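Local coordinates for putative glyoxalase superfamily protein (Ralstonia eutropha, PDB 3IUZ) that probably acts as an iron(II)-dependent dioxygenase of the 2-oxoadipate dioxygenase/decarboxylase family, also called 2-hydroxyglutarate synthase, at residues 203-211 with 229-237; 5-14 with 44-55. All blocks are in the same frame, centred on the assembly; numbering follows the deposited sequence.

Interaction 1. Residues 203-211 with 229-237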
loop_
_atom_site.group_PDB
_atom_site.type_symbol
_atom_site.label_atom_id
_atom_site.label_comp_id
_atom_site.label_asym_id
_atom_site.label_seq_id
_atom_site.Cartn_x
_atom_site.Cartn_y
_atom_site.Cartn_z
ATOM N N CYS A 203 -9.600 -4.601 -1.947
ATOM C CA CYS A 203 -8.570 -5.511 -2.438
ATOM C C CYS A 203 -7.283 -5.399 -1.630
ATOM O O CYS A 203 -6.458 -6.338 -1.587
ATOM C CB CYS A 203 -8.241 -5.216 -3.921
ATOM S SG CYS A 203 -9.659 -5.376 -5.053
ATOM N N PHE A 204 -7.073 -4.224 -1.018
ATOM C CA PHE A 204 -5.882 -3.944 -0.225
ATOM C C PHE A 204 -6.123 -4.316 1.225
ATOM O O PHE A 204 -6.035 -3.465 2.153
ATOM C CB PHE A 204 -5.458 -2.478 -0.398
ATOM C CG PHE A 204 -5.192 -2.117 -1.818
ATOM C CD1 PHE A 204 -6.235 -1.748 -2.654
ATOM C CD2 PHE A 204 -3.910 -2.185 -2.341
ATOM C CE1 PHE A 204 -6.023 -1.457 -3.964
ATOM C CE2 PHE A 204 -3.683 -1.861 -3.667
ATOM C CZ PHE A 204 -4.711 -1.499 -4.470
ATOM N N GLU A 205 -6.343 -5.618 1.393
ATOM C CA GLU A 205 -6.722 -6.207 2.673
ATOM C C GLU A 205 -6.397 -7.716 2.676
ATOM O O GLU A 205 -5.944 -8.275 1.678
ATOM C CB GLU A 205 -8.219 -6.004 2.912
ATOM C CG GLU A 205 -8.696 -4.563 3.005
ATOM C CD GLU A 205 -8.042 -3.758 4.120
ATOM O OE1 GLU A 205 -7.411 -4.340 5.036
ATOM O OE2 GLU A 205 -8.190 -2.515 4.080
ATOM N N ARG A 206 -6.630 -8.368 3.807
ATOM C CA ARG A 206 -6.407 -9.811 3.954
ATOM C C ARG A 206 -7.567 -10.537 3.283
ATOM O O ARG A 206 -8.683 -10.371 3.691
ATOM C CB ARG A 206 -6.339 -10.183 5.441
ATOM C CG ARG A 206 -5.770 -11.574 5.779
ATOM C CD ARG A 206 -6.207 -12.050 7.173
ATOM N NE ARG A 206 -7.602 -12.460 7.149
ATOM C CZ ARG A 206 -8.401 -12.539 8.211
ATOM N NH1 ARG A 206 -7.928 -12.277 9.426
ATOM N NH2 ARG A 206 -9.678 -12.890 8.050
ATOM N N GLN A 207 -7.275 -11.358 2.278
ATOM C CA GLN A 207 -8.290 -12.109 1.528
ATOM C C GLN A 207 -8.515 -13.538 2.012
ATOM O O GLN A 207 -9.513 -14.170 1.644
ATOM C CB GLN A 207 -7.864 -12.151 0.081
ATOM C CG GLN A 207 -7.679 -10.740 -0.516
ATOM C CD GLN A 207 -8.857 -9.860 -0.313
ATOM O OE1 GLN A 207 -9.990 -10.324 -0.362
ATOM N NE2 GLN A 207 -8.624 -8.575 -0.145
ATOM N N HIS A 208 -7.596 -14.046 2.833
ATOM C CA HIS A 208 -7.760 -15.346 3.473
ATOM C C HIS A 208 -8.427 -15.224 4.846
ATOM O O HIS A 208 -8.488 -14.136 5.427
ATOM C CB HIS A 208 -6.419 -16.115 3.536
ATOM C CG HIS A 208 -5.319 -15.394 4.249
ATOM N ND1 HIS A 208 -4.316 -14.701 3.587
ATOM C CD2 HIS A 208 -5.066 -15.251 5.578
ATOM C CE1 HIS A 208 -3.498 -14.166 4.487
ATOM N NE2 HIS A 208 -3.923 -14.499 5.698
ATOM N N GLY A 209 -8.938 -16.347 5.371
ATOM C CA GLY A 209 -9.587 -16.362 6.672
ATOM C C GLY A 209 -8.576 -16.356 7.800
ATOM O O GLY A 209 -7.382 -16.414 7.561
ATOM N N VAL A 210 -9.089 -16.296 9.025
ATOM C CA VAL A 210 -8.274 -16.313 10.224
ATOM C C VAL A 210 -7.374 -17.534 10.163
ATOM O O VAL A 210 -7.852 -18.622 10.020
ATOM C CB VAL A 210 -9.159 -16.356 11.497
ATOM C CG1 VAL A 210 -8.314 -16.467 12.746
ATOM C CG2 VAL A 210 -10.097 -15.141 11.545
ATOM N N PRO A 211 -6.066 -17.353 10.245
ATOM C CA PRO A 211 -5.193 -18.519 10.241
ATOM C C PRO A 211 -5.062 -19.196 11.610
ATOM O O PRO A 211 -5.316 -18.577 12.651
ATOM C CB PRO A 211 -3.841 -17.929 9.891
ATOM C CG PRO A 211 -3.876 -16.619 10.499
ATOM C CD PRO A 211 -5.293 -16.114 10.303
ATOM N N ILE A 229 2.464 -11.539 6.424
ATOM C CA ILE A 229 1.468 -11.756 5.376
ATOM C C ILE A 229 0.317 -12.612 5.878
ATOM O O ILE A 229 -0.838 -12.346 5.597
ATOM C CB ILE A 229 2.083 -12.348 4.092
ATOM C CG1 ILE A 229 3.153 -11.393 3.538
ATOM C CG2 ILE A 229 0.953 -12.599 3.077
ATOM C CD1 ILE A 229 3.980 -11.934 2.360
ATOM N N ALA A 230 0.629 -13.621 6.685
ATOM C CA ALA A 230 -0.411 -14.448 7.241
ATOM C C ALA A 230 -1.449 -13.679 8.041
ATOM O O ALA A 230 -2.629 -14.046 8.052
ATOM C CB ALA A 230 0.206 -15.607 8.072
ATOM N N THR A 231 -1.038 -12.603 8.709
ATOM C CA THR A 231 -1.973 -11.871 9.549
ATOM C C THR A 231 -2.569 -10.691 8.794
ATOM O O THR A 231 -3.739 -10.369 9.001
ATOM C CB THR A 231 -1.341 -11.391 10.912
ATOM O OG1 THR A 231 -0.530 -10.222 10.698
ATOM C CG2 THR A 231 -0.519 -12.486 11.578
ATOM N N GLU A 232 -1.775 -10.046 7.946
ATOM C CA GLU A 232 -2.212 -8.795 7.269
ATOM C C GLU A 232 -2.616 -8.945 5.789
ATOM O O GLU A 232 -3.226 -8.046 5.209
ATOM C CB GLU A 232 -1.087 -7.730 7.317
ATOM C CG GLU A 232 -0.529 -7.468 8.697
ATOM C CD GLU A 232 -1.620 -7.155 9.684
ATOM O OE1 GLU A 232 -2.200 -6.048 9.547
ATOM O OE2 GLU A 232 -1.891 -8.031 10.547
ATOM N N GLY A 233 -2.279 -10.072 5.177
ATOM C CA GLY A 233 -2.604 -10.319 3.770
ATOM C C GLY A 233 -2.019 -9.262 2.842
ATOM O O GLY A 233 -0.824 -8.924 2.954
ATOM N N ASN A 234 -2.871 -8.732 1.958
ATOM C CA ASN A 234 -2.460 -7.713 0.998
ATOM C C ASN A 234 -2.677 -6.276 1.453
ATOM O O ASN A 234 -2.576 -5.341 0.641
ATOM C CB ASN A 234 -3.203 -7.923 -0.325
ATOM C CG ASN A 234 -3.128 -9.354 -0.839
ATOM O OD1 ASN A 234 -4.160 -9.943 -1.175
ATOM N ND2 ASN A 234 -1.925 -9.902 -0.944
ATOM N N ALA A 235 -2.955 -6.056 2.746
ATOM C CA ALA A 235 -3.023 -4.683 3.278
ATOM C C ALA A 235 -1.666 -3.986 3.118
ATOM O O ALA A 235 -0.624 -4.640 3.174
ATOM C CB ALA A 235 -3.417 -4.716 4.740
ATOM N N PHE A 236 -1.640 -2.681 2.919
ATOM C CA PHE A 236 -0.372 -1.924 2.866
ATOM C C PHE A 236 0.547 -2.254 4.079
ATOM O O PHE A 236 0.091 -2.193 5.240
ATOM C CB PHE A 236 -0.646 -0.402 2.877
ATOM C CG PHE A 236 -0.870 0.257 1.502
ATOM C CD1 PHE A 236 -0.804 -0.447 0.310
ATOM C CD2 PHE A 236 -1.105 1.639 1.432
ATOM C CE1 PHE A 236 -1.014 0.216 -0.910
ATOM C CE2 PHE A 236 -1.295 2.289 0.217
ATOM C CZ PHE A 236 -1.230 1.600 -0.939
ATOM N N ASN A 237 1.813 -2.553 3.807
ATOM C CA ASN A 237 2.826 -2.799 4.805
ATOM C C ASN A 237 3.307 -1.447 5.382
ATOM O O ASN A 237 3.622 -1.333 6.590
ATOM C CB ASN A 237 3.979 -3.521 4.155
ATOM C CG ASN A 237 5.131 -3.782 5.095
ATOM O OD1 ASN A 237 6.098 -3.071 5.050
ATOM N ND2 ASN A 237 5.018 -4.819 5.957
HETATM O O HOH W 1 -6.153 -8.863 -2.895
HETATM O O HOH W 2 -4.307 -1.401 3.181
HETATM O O HOH W 3 -5.467 -11.748 10.604
HETATM O O HOH W 4 -4.708 -11.602 1.111
#

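Interaction 2. Residues 5-14 with 44-55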
loop_
_atom_site.group_PDB
_atom_site.type_symbol
_atom_site.label_atom_id
_atom_site.label_comp_id
_atom_site.label_asym_id
_atom_site.label_seq_id
_atom_site.Cartn_x
_atom_site.Cartn_y
_atom_site.Cartn_z
ATOM N N ASN A 5 -12.386 17.526 -8.681
ATOM C CA ASN A 5 -12.652 16.140 -9.074
ATOM C C ASN A 5 -12.131 15.158 -8.019
ATOM O O ASN A 5 -12.867 14.279 -7.609
ATOM C CB ASN A 5 -12.104 15.798 -10.440
ATOM C CG ASN A 5 -13.096 16.120 -11.538
ATOM O OD1 ASN A 5 -14.136 16.749 -11.288
ATOM N ND2 ASN A 5 -12.786 15.700 -12.749
ATOM N N ILE A 6 -10.899 15.355 -7.568
ATOM C CA ILE A 6 -10.316 14.466 -6.547
ATOM C C ILE A 6 -11.123 14.594 -5.237
ATOM O O ILE A 6 -11.435 13.605 -4.570
ATOM C CB ILE A 6 -8.818 14.720 -6.334
ATOM C CG1 ILE A 6 -8.030 14.127 -7.524
ATOM C CG2 ILE A 6 -8.338 14.057 -5.021
ATOM C CD1 ILE A 6 -6.665 14.729 -7.762
ATOM N N ALA A 7 -11.522 15.804 -4.904
ATOM C CA ALA A 7 -12.269 16.018 -3.678
ATOM C C ALA A 7 -13.598 15.237 -3.735
ATOM O O ALA A 7 -14.031 14.638 -2.744
ATOM C CB ALA A 7 -12.492 17.532 -3.434
ATOM N N THR A 8 -14.274 15.289 -4.862
ATOM C CA THR A 8 -15.554 14.568 -5.037
ATOM C C THR A 8 -15.365 13.056 -4.946
ATOM O O THR A 8 -16.107 12.364 -4.239
ATOM C CB THR A 8 -16.196 14.900 -6.368
ATOM O OG1 THR A 8 -16.344 16.314 -6.445
ATOM C CG2 THR A 8 -17.633 14.226 -6.536
ATOM N N LEU A 9 -14.334 12.546 -5.616
ATOM C CA LEU A 9 -14.010 11.127 -5.537
ATOM C C LEU A 9 -13.734 10.692 -4.081
ATOM O O LEU A 9 -14.181 9.622 -3.659
ATOM C CB LEU A 9 -12.788 10.809 -6.431
ATOM C CG LEU A 9 -12.976 11.012 -7.932
ATOM C CD1 LEU A 9 -11.607 10.941 -8.666
ATOM C CD2 LEU A 9 -14.005 9.941 -8.486
ATOM N N LEU A 10 -12.983 11.503 -3.348
ATOM C CA LEU A 10 -12.680 11.256 -1.929
ATOM C C LEU A 10 -13.939 11.278 -1.064
ATOM O O LEU A 10 -14.222 10.348 -0.282
ATOM C CB LEU A 10 -11.674 12.311 -1.388
ATOM C CG LEU A 10 -10.215 12.158 -1.855
ATOM C CD1 LEU A 10 -9.239 13.057 -1.083
ATOM C CD2 LEU A 10 -9.772 10.747 -1.734
ATOM N N SER A 11 -14.720 12.303 -1.266
ATOM C CA SER A 11 -15.905 12.568 -0.449
ATOM C C SER A 11 -16.926 11.439 -0.532
ATOM O O SER A 11 -17.510 11.081 0.467
ATOM C CB SER A 11 -16.530 13.914 -0.853
ATOM O OG SER A 11 -17.343 14.379 0.199
ATOM N N ALA A 12 -17.083 10.853 -1.718
ATOM C CA ALA A 12 -17.997 9.723 -1.943
ATOM C C ALA A 12 -17.480 8.476 -1.195
ATOM O O ALA A 12 -18.232 7.607 -0.830
ATOM C CB ALA A 12 -18.136 9.426 -3.428
ATOM N N ASN A 13 -16.191 8.399 -0.939
ATOM C CA ASN A 13 -15.660 7.278 -0.211
ATOM C C ASN A 13 -15.372 7.520 1.276
ATOM O O ASN A 13 -15.400 6.585 2.034
ATOM C CB ASN A 13 -14.394 6.803 -0.895
ATOM C CG ASN A 13 -14.705 6.058 -2.179
ATOM O OD1 ASN A 13 -14.881 4.864 -2.136
ATOM N ND2 ASN A 13 -14.823 6.764 -3.306
ATOM N N LEU A 14 -15.045 8.749 1.671
ATOM C CA LEU A 14 -14.592 9.039 3.007
ATOM C C LEU A 14 -15.552 9.925 3.792
ATOM O O LEU A 14 -15.391 10.053 5.014
ATOM C CB LEU A 14 -13.205 9.716 2.959
ATOM C CG LEU A 14 -11.996 8.897 2.502
ATOM C CD1 LEU A 14 -10.796 9.825 2.351
ATOM C CD2 LEU A 14 -11.648 7.759 3.479
ATOM N N GLU A 44 -6.614 11.223 -12.151
ATOM C CA GLU A 44 -7.395 11.661 -11.005
ATOM C C GLU A 44 -7.885 10.474 -10.140
ATOM O O GLU A 44 -7.839 10.535 -8.896
ATOM C CB GLU A 44 -8.594 12.469 -11.464
ATOM C CG GLU A 44 -8.217 13.816 -12.118
ATOM C CD GLU A 44 -9.362 14.533 -12.799
ATOM O OE1 GLU A 44 -10.442 13.926 -13.032
ATOM O OE2 GLU A 44 -9.178 15.732 -13.103
ATOM N N ILE A 45 -8.374 9.423 -10.798
ATOM C CA ILE A 45 -8.885 8.289 -10.081
ATOM C C ILE A 45 -7.753 7.604 -9.323
ATOM O O ILE A 45 -7.921 7.198 -8.146
ATOM C CB ILE A 45 -9.635 7.310 -11.021
ATOM C CG1 ILE A 45 -10.960 7.946 -11.438
ATOM C CG2 ILE A 45 -9.877 5.934 -10.365
ATOM C CD1 ILE A 45 -11.556 7.335 -12.787
ATOM N N ALA A 46 -6.610 7.454 -9.990
ATOM C CA ALA A 46 -5.474 6.783 -9.365
ATOM C C ALA A 46 -4.993 7.541 -8.131
ATOM O O ALA A 46 -4.702 6.932 -7.083
ATOM C CB ALA A 46 -4.333 6.594 -10.359
ATOM N N GLN A 47 -4.903 8.857 -8.255
ATOM C CA GLN A 47 -4.502 9.729 -7.157
ATOM C C GLN A 47 -5.528 9.668 -6.001
ATOM O O GLN A 47 -5.114 9.480 -4.822
ATOM C CB GLN A 47 -4.304 11.152 -7.653
ATOM C CG GLN A 47 -4.014 12.189 -6.579
ATOM C CD GLN A 47 -2.723 11.985 -5.907
ATOM O OE1 GLN A 47 -1.811 11.351 -6.440
ATOM N NE2 GLN A 47 -2.610 12.552 -4.697
ATOM N N ALA A 48 -6.827 9.713 -6.334
ATOM C CA ALA A 48 -7.882 9.623 -5.288
ATOM C C ALA A 48 -7.859 8.281 -4.617
ATOM O O ALA A 48 -7.905 8.247 -3.358
ATOM C CB ALA A 48 -9.242 9.941 -5.784
ATOM N N LEU A 49 -7.737 7.193 -5.385
ATOM C CA LEU A 49 -7.622 5.854 -4.754
ATOM C C LEU A 49 -6.464 5.845 -3.731
ATOM O O LEU A 49 -6.631 5.362 -2.599
ATOM C CB LEU A 49 -7.416 4.736 -5.756
ATOM C CG LEU A 49 -7.054 3.349 -5.241
ATOM C CD1 LEU A 49 -8.221 2.774 -4.401
ATOM C CD2 LEU A 49 -6.627 2.393 -6.370
ATOM N N ASN A 50 -5.306 6.363 -4.154
ATOM C CA ASN A 50 -4.133 6.372 -3.317
ATOM C C ASN A 50 -4.368 7.107 -2.015
ATOM O O ASN A 50 -3.892 6.672 -0.991
ATOM C CB ASN A 50 -2.930 7.003 -4.019
ATOM C CG ASN A 50 -2.332 6.084 -5.064
ATOM O OD1 ASN A 50 -2.758 4.935 -5.162
ATOM N ND2 ASN A 50 -1.401 6.615 -5.914
HETATM N N MSE A 51 -5.077 8.225 -2.096
HETATM C CA MSE A 51 -5.350 9.011 -0.949
HETATM C C MSE A 51 -6.307 8.271 0.019
HETATM O O MSE A 51 -6.186 8.428 1.237
HETATM C CB MSE A 51 -5.895 10.384 -1.390
HETATM C CG MSE A 51 -4.802 11.302 -2.103
HETATM SE SE MSE A 51 -5.569 12.868 -2.791
HETATM C CE MSE A 51 -5.532 14.011 -1.223
ATOM N N VAL A 52 -7.281 7.527 -0.532
ATOM C CA VAL A 52 -8.215 6.776 0.275
ATOM C C VAL A 52 -7.441 5.692 0.985
ATOM O O VAL A 52 -7.632 5.481 2.204
ATOM C CB VAL A 52 -9.390 6.230 -0.554
ATOM C CG1 VAL A 52 -10.246 5.277 0.294
ATOM C CG2 VAL A 52 -10.191 7.410 -1.141
ATOM N N LEU A 53 -6.487 5.077 0.268
ATOM C CA LEU A 53 -5.705 3.990 0.827
ATOM C C LEU A 53 -4.751 4.511 1.930
ATOM O O LEU A 53 -4.563 3.878 2.959
ATOM C CB LEU A 53 -4.938 3.220 -0.279
ATOM C CG LEU A 53 -5.808 2.363 -1.220
ATOM C CD1 LEU A 53 -4.942 1.772 -2.371
ATOM C CD2 LEU A 53 -6.553 1.257 -0.423
ATOM N N PHE A 54 -4.165 5.664 1.686
ATOM C CA PHE A 54 -3.376 6.393 2.661
ATOM C C PHE A 54 -4.187 6.690 3.938
ATOM O O PHE A 54 -3.740 6.398 5.045
ATOM C CB PHE A 54 -2.815 7.679 2.043
ATOM C CG PHE A 54 -1.890 8.444 2.968
ATOM C CD1 PHE A 54 -0.576 8.047 3.126
ATOM C CD2 PHE A 54 -2.342 9.530 3.704
ATOM C CE1 PHE A 54 0.299 8.736 3.996
ATOM C CE2 PHE A 54 -1.491 10.199 4.621
ATOM C CZ PHE A 54 -0.137 9.823 4.730
ATOM N N ALA A 55 -5.397 7.200 3.791
ATOM C CA ALA A 55 -6.248 7.418 4.941
ATOM C C ALA A 55 -6.499 6.133 5.729
ATOM O O ALA A 55 -6.580 6.163 6.973
ATOM C CB ALA A 55 -7.539 8.063 4.525
#

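Interaction 1. Residues 203-211 with 229-237
With CG of His208 set between its backbone N and carbonyl carbon (chi1 57°), the imidazole is swung against the last turn of helix 224-232, where NE2 donates to Ala230 O over 2.7 Å. The bond is nearly straight at 171°, and the acceptor lies in the ring plane although the ring nitrogen stands above the carbonyl plane. In the conformer described, one of two for this residue, Arg206 CG, placed anti to the backbone N, lies over one face of that ring, toward its rim, while Arg206 CD reaches to 3.5 Å from Thr231 O. The guanidinium end of this conformer turns back, so that Arg206 NE donates to His208 O within its own loop and water 3 links Arg206 NH1 to Thr231 O. Ala230 O and Thr231 O, near the helix end, are thus met by the imidazole N-H and by water 3. Gly233, with positive phi, ends the helix and enters a type II' turn from Glu232 to Ala235. Its CA lies 3.8 Å from Arg206 CA, a spacing too close for a beta-carbon on the side facing the loop. Beyond the turn, Asn234 N donates to Glu205 O at 3.1 Å. Asn234 OD1 accepts from water 1, which also donates to Cys203 O, while Asn234 ND2 binds Arg86 O on strand 80-87. Phe204 CD2 and Phe236 CE1 meet at 4.0 Å in one of two modelled positions of Phe236, their rings oblique at 73°.

Interaction 2. Residues 5-14 with 44-55
Leu9 CB lies 3.7 Å from Ala48 CB, where the small methyl group lets the two helices draw close. Leu9 CD1 continues over Glu44 O toward Ile45 CG1. Beside it, Ile6 is a knob in the hole formed by Glu44, Gln47, Ala48 and Met51: its CG2 branch meets the selenium SE of Met51, a selenomethionine, at 3.7 Å, and its CD1 tip reaches Gln47 CG. Leu10 forks, CD1 touching Met51 CE and CD2 pressing on Val52 CG2 at 3.4 Å, a tight carbon pair. Leu14 CD2 extends the apolar strip to Val52 and Ala55. At the other end, Asn5 ND2 donates to Glu44 OE1 at 3.0 Å and 169°, on the syn side but tilted out of the plane of a carboxylate nearly perpendicular to the amide. The extended Glu44 chain (chi2 170°) carries its acid there, and OE1 also accepts from Thr41 N, while Asn5 ND2 has a second acceptor in Gly38 O. Asn13 ND2 folds back on Leu9 O and also binds Ala194 O of helix 190-200, whose Ile197 packs on Asn13 and Ala48. The helix axes approach to 9.2 Å, giving a helix pair crossing at -42°, with Ile6 as a single knob in a four-residue hole.

Both contacts are largely buried, but they solve different problems. Interaction 2 joins two regular helices through aliphatic side chains and the selenomethionine Met51, with a polar pair at one end. Interaction 1 fits a loop without regular structure to the end of a helix, so its backbone groups need polar partners, supplied by side chains, main chain and four waters. They share helix 42-60: its Leu53, which makes no contact with 5-14, packs through CD2 on Phe204 CD1 at 3.8 Å and through CB on Phe236 CE2. Helix 42-60 thus touches both the N-terminal helix and the 203-211 with 229-237 region, which also borders strands 80-87 and 281-287 of the mixed sheet.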